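Local coordinates for uncharacterized protein (PDB 2QSV), which is of unknown function, its family being loosely assigned cysteine-type peptidase activity, and is represented here by a C-terminal part with two probably immunoglobulin-like E-set domains, at residues 67-70 and 71-75; 181-185 and 186-190. All blocks are in the same frame, centred on the assembly; numbering follows the deposited sequence. Where two conformers were deposited one is given.

Overall arrangement
Contacts 1 and 2 are both local and occupy comparable places in two successive beta-sandwich domains, the second immunoglobulin-like and the first built on the same strand order. Each starts at the end of a strand of its domain's four-stranded antiparallel sheet, 61-67 or 176-183, and leads to a long strand of the partner sheet, 76-87 or 195-204. They share no element: the centres of contact 1 and contact 2 lie about 35 Å apart. Contact 1 is a surface turn closed by a single direct hydrogen bond and a water bridge, with Met73, a selenomethionine, lying against proline and valine. Contact 2 is partly buried; there the linker becomes a short helix, and an aspartate cap and successive backbone bonds take over, with Met188, also a selenomethionine, packed inward on valine.

Contact 1: 67-70 and 71-75; sequences LAVP and RNMPP
Met73, present as selenomethionine, folds back over Val69 and Pro70 from the far end of a tight turn. Its CB lies 3.2 Å from Pro70 O, and also touches Val69 CG1 at 3.8 Å. With chi1 at 180° and chi2 at 177°, the chain then runs out fully extended through CG, which carries SE along to Pro70 CD at 3.9 Å. A bend at chi3 lays the terminal CE beside the proline ring, 4.0 Å from Pro70 CG. The valine meets this chain at about a right angle. A long, unbranched side chain suits the place, because it can cross the rigid ring and still reach Leu105 of strand 94-105, on which Val69 rests too.

Within the turn, Met73 N donates to Pro70 O at 2.9 Å. A water donates to the same Pro70 O and to Met73 O, bridging the two carbonyls. Arg71 takes the first corner in an extended conformation, and Asn72, with phi 63°, takes the second with a left-handed backbone, which asparagine accepts readily. Pro70 to Met73 thus form a type II beta turn, here linking strands 61-67 and 76-87 of a probably immunoglobulin-like domain.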
loop_
_atom_site.group_PDB
_atom_site.type_symbol
_atom_site.label_atom_id
_atom_site.label_comp_id
_atom_site.label_asym_id
_atom_site.label_seq_id
_atom_site.Cartn_x
_atom_site.Cartn_y
_atom_site.Cartn_z
ATOM N N LEU A 67 0.512 10.756 11.392
ATOM C CA LEU A 67 -0.411 10.918 10.305
ATOM C C LEU A 67 -0.929 12.337 10.265
ATOM O O LEU A 67 -1.406 12.857 11.262
ATOM C CB LEU A 67 -1.584 9.927 10.445
ATOM C CG LEU A 67 -2.560 9.838 9.269
ATOM C CD1 LEU A 67 -1.891 9.414 7.934
ATOM C CD2 LEU A 67 -3.712 8.871 9.647
ATOM N N ALA A 68 -0.864 12.941 9.089
ATOM C CA ALA A 68 -1.390 14.275 8.867
ATOM C C ALA A 68 -1.980 14.312 7.464
ATOM O O ALA A 68 -1.293 14.674 6.525
ATOM C CB ALA A 68 -0.244 15.339 9.027
ATOM N N VAL A 69 -3.237 13.897 7.309
ATOM C CA VAL A 69 -3.806 13.784 5.971
ATOM C C VAL A 69 -4.075 15.188 5.431
ATOM O O VAL A 69 -4.739 15.969 6.086
ATOM C CB VAL A 69 -5.125 12.920 5.901
ATOM C CG1 VAL A 69 -5.735 12.960 4.469
ATOM C CG2 VAL A 69 -4.881 11.489 6.347
ATOM N N PRO A 70 -3.557 15.499 4.235
ATOM C CA PRO A 70 -3.900 16.777 3.623
ATOM C C PRO A 70 -5.410 16.917 3.437
ATOM O O PRO A 70 -6.091 15.970 3.008
ATOM C CB PRO A 70 -3.197 16.724 2.260
ATOM C CG PRO A 70 -2.140 15.732 2.407
ATOM C CD PRO A 70 -2.636 14.718 3.395
ATOM N N ARG A 71 -5.934 18.091 3.783
ATOM C CA ARG A 71 -7.343 18.420 3.578
ATOM C C ARG A 71 -7.621 18.205 2.094
ATOM O O ARG A 71 -6.760 18.473 1.255
ATOM C CB ARG A 71 -7.575 19.884 3.957
ATOM C CG ARG A 71 -8.960 20.234 4.477
ATOM C CD ARG A 71 -8.963 21.698 4.969
ATOM N NE ARG A 71 -10.302 22.280 5.079
ATOM C CZ ARG A 71 -11.075 22.594 4.041
ATOM N NH1 ARG A 71 -10.667 22.359 2.797
ATOM N NH2 ARG A 71 -12.271 23.132 4.244
ATOM N N ASN A 72 -8.799 17.707 1.755
ATOM C CA ASN A 72 -9.111 17.409 0.343
ATOM C C ASN A 72 -8.231 16.313 -0.342
ATOM O O ASN A 72 -8.267 16.191 -1.573
ATOM C CB ASN A 72 -9.110 18.701 -0.541
ATOM C CG ASN A 72 -9.825 19.910 0.126
ATOM O OD1 ASN A 72 -10.955 19.784 0.646
ATOM N ND2 ASN A 72 -9.161 21.085 0.101
HETATM N N MSE A 73 -7.411 15.559 0.409
HETATM C CA MSE A 73 -6.836 14.325 -0.157
HETATM C C MSE A 73 -8.025 13.351 -0.331
HETATM O O MSE A 73 -8.765 13.094 0.607
HETATM C CB MSE A 73 -5.757 13.713 0.760
HETATM C CG MSE A 73 -5.097 12.400 0.237
HETATM SE SE MSE A 73 -3.737 11.685 1.250
HETATM C CE MSE A 73 -2.400 12.320 0.317
ATOM N N PRO A 74 -8.214 12.824 -1.542
ATOM C CA PRO A 74 -9.273 11.833 -1.765
ATOM C C PRO A 74 -8.919 10.429 -1.176
ATOM O O PRO A 74 -7.720 10.090 -1.080
ATOM C CB PRO A 74 -9.355 11.749 -3.291
ATOM C CG PRO A 74 -8.016 12.222 -3.779
ATOM C CD PRO A 74 -7.397 13.082 -2.742
ATOM N N PRO A 75 -9.939 9.612 -0.860
ATOM C CA PRO A 75 -9.677 8.250 -0.358
ATOM C C PRO A 75 -9.001 7.326 -1.391
ATOM O O PRO A 75 -8.957 7.628 -2.582
ATOM C CB PRO A 75 -11.067 7.732 0.035
ATOM C CG PRO A 75 -12.018 8.550 -0.715
ATOM C CD PRO A 75 -11.393 9.894 -0.972
HETATM O O HOH W 1 -8.804 14.581 3.481
#

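Contact 2: 181-185 and 186-190; sequences IAVDP and QVMKA
A chi1 of -166° sets the carboxylate of Asp184 opposite its own backbone N and forward over the first turn of helix 185-190, while chi1 of -58° turns Met188 back toward the strand. From there Asp184 OD1 accepts a weak bond from Gln186 N at 3.2 Å, bent to 131° at the hydrogen, and lies 3.4 Å from Gln186 CB. The other oxygen, OD2, rests against Val187 CG2 at 3.6 Å, where the methyl sits over the face of the carboxylate. Aspartate suits this N-cap position because its short side chain can bend back to an amide that has no preceding helical carbonyl.

Asp184 O serves the backbone as well: Met188 N donates to it at 3.3 Å, and Val187 N adds a weaker, more bent bond. Lys189 N continues the helical pattern with a bond of 2.9 Å to Pro185 O. Proline fits the first helical turn, since it has no N-H to be left without a partner there.

On the inward side, Met188 CG passes 3.5 Å from Asp184 O, and the same chi1 together with a nearly extended chi2 places its SE 3.7 Å from Val183 CG1. Both side chains also meet Ile196 of strand 195-204, joining the helix to the interior of the sandwich. The chemistry is therefore two-sided: apolar packing ties the helix to the sheets, while the carboxylate weakly caps an early amide and would probably interact favourably with the helix dipole.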
loop_
_atom_site.group_PDB
_atom_site.type_symbol
_atom_site.label_atom_id
_atom_site.label_comp_id
_atom_site.label_asym_id
_atom_site.label_seq_id
_atom_site.Cartn_x
_atom_site.Cartn_y
_atom_site.Cartn_z
ATOM N N ILE A 181 -8.348 -9.557 -14.138
ATOM C CA ILE A 181 -7.181 -10.031 -13.396
ATOM C C ILE A 181 -6.287 -10.781 -14.403
ATOM O O ILE A 181 -6.775 -11.463 -15.314
ATOM C CB ILE A 181 -7.651 -10.935 -12.235
ATOM C CG1 ILE A 181 -8.451 -10.077 -11.245
ATOM C CG2 ILE A 181 -6.464 -11.704 -11.529
ATOM C CD1 ILE A 181 -9.420 -10.866 -10.390
ATOM N N ALA A 182 -4.975 -10.580 -14.288
ATOM C CA ALA A 182 -4.010 -11.378 -15.065
ATOM C C ALA A 182 -2.830 -11.822 -14.171
ATOM O O ALA A 182 -2.336 -11.021 -13.350
ATOM C CB ALA A 182 -3.524 -10.611 -16.304
ATOM N N VAL A 183 -2.460 -13.100 -14.261
ATOM C CA VAL A 183 -1.278 -13.642 -13.555
ATOM C C VAL A 183 -0.226 -14.052 -14.602
ATOM O O VAL A 183 -0.558 -14.737 -15.564
ATOM C CB VAL A 183 -1.618 -14.784 -12.564
ATOM C CG1 VAL A 183 -0.303 -15.500 -11.988
ATOM C CG2 VAL A 183 -2.446 -14.240 -11.432
ATOM N N ASP A 184 1.013 -13.566 -14.427
ATOM C CA ASP A 184 2.120 -13.803 -15.356
ATOM C C ASP A 184 3.047 -14.881 -14.761
ATOM O O ASP A 184 3.836 -14.585 -13.845
ATOM C CB ASP A 184 2.885 -12.493 -15.627
ATOM C CG ASP A 184 3.845 -12.568 -16.866
ATOM O OD1 ASP A 184 4.259 -13.670 -17.312
ATOM O OD2 ASP A 184 4.206 -11.486 -17.383
ATOM N N PRO A 185 2.937 -16.135 -15.253
ATOM C CA PRO A 185 3.764 -17.227 -14.733
ATOM C C PRO A 185 5.271 -17.039 -15.031
ATOM O O PRO A 185 6.088 -17.624 -14.329
ATOM C CB PRO A 185 3.240 -18.466 -15.476
ATOM C CG PRO A 185 2.675 -17.934 -16.715
ATOM C CD PRO A 185 2.098 -16.583 -16.376
ATOM N N GLN A 186 5.601 -16.295 -16.084
ATOM C CA GLN A 186 7.001 -15.964 -16.404
ATOM C C GLN A 186 7.657 -15.068 -15.349
ATOM O O GLN A 186 8.883 -15.181 -15.107
ATOM C CB GLN A 186 7.138 -15.338 -17.801
ATOM C CG GLN A 186 6.582 -16.226 -18.922
ATOM C CD GLN A 186 7.009 -17.714 -18.823
ATOM O OE1 GLN A 186 8.194 -18.029 -18.764
ATOM N NE2 GLN A 186 6.034 -18.623 -18.833
ATOM N N VAL A 187 6.851 -14.205 -14.714
ATOM C CA VAL A 187 7.322 -13.356 -13.634
ATOM C C VAL A 187 7.541 -14.232 -12.436
ATOM O O VAL A 187 8.567 -14.109 -11.782
ATOM C CB VAL A 187 6.360 -12.134 -13.322
ATOM C CG1 VAL A 187 6.758 -11.399 -12.040
ATOM C CG2 VAL A 187 6.354 -11.166 -14.480
HETATM N N MSE A 188 6.602 -15.135 -12.156
HETATM C CA MSE A 188 6.735 -16.073 -11.038
HETATM C C MSE A 188 7.996 -16.952 -11.173
HETATM O O MSE A 188 8.697 -17.204 -10.188
HETATM C CB MSE A 188 5.508 -16.986 -10.936
HETATM C CG MSE A 188 4.182 -16.262 -10.763
HETATM SE SE MSE A 188 2.672 -17.497 -10.946
HETATM C CE MSE A 188 3.112 -18.964 -9.726
ATOM N N LYS A 189 8.263 -17.426 -12.390
ATOM C CA LYS A 189 9.464 -18.200 -12.653
ATOM C C LYS A 189 10.726 -17.348 -12.445
ATOM O O LYS A 189 11.574 -17.702 -11.624
ATOM C CB LYS A 189 9.421 -18.841 -14.037
ATOM C CG LYS A 189 8.724 -20.173 -14.032
ATOM C CD LYS A 189 8.646 -20.788 -15.401
ATOM C CE LYS A 189 7.731 -19.999 -16.297
ATOM N NZ LYS A 189 7.134 -20.868 -17.350
ATOM N N ALA A 190 10.825 -16.219 -13.153
ATOM C CA ALA A 190 11.940 -15.278 -12.947
ATOM C C ALA A 190 12.176 -14.930 -11.470
ATOM O O ALA A 190 13.297 -14.620 -11.097
ATOM C CB ALA A 190 11.745 -14.032 -13.781
#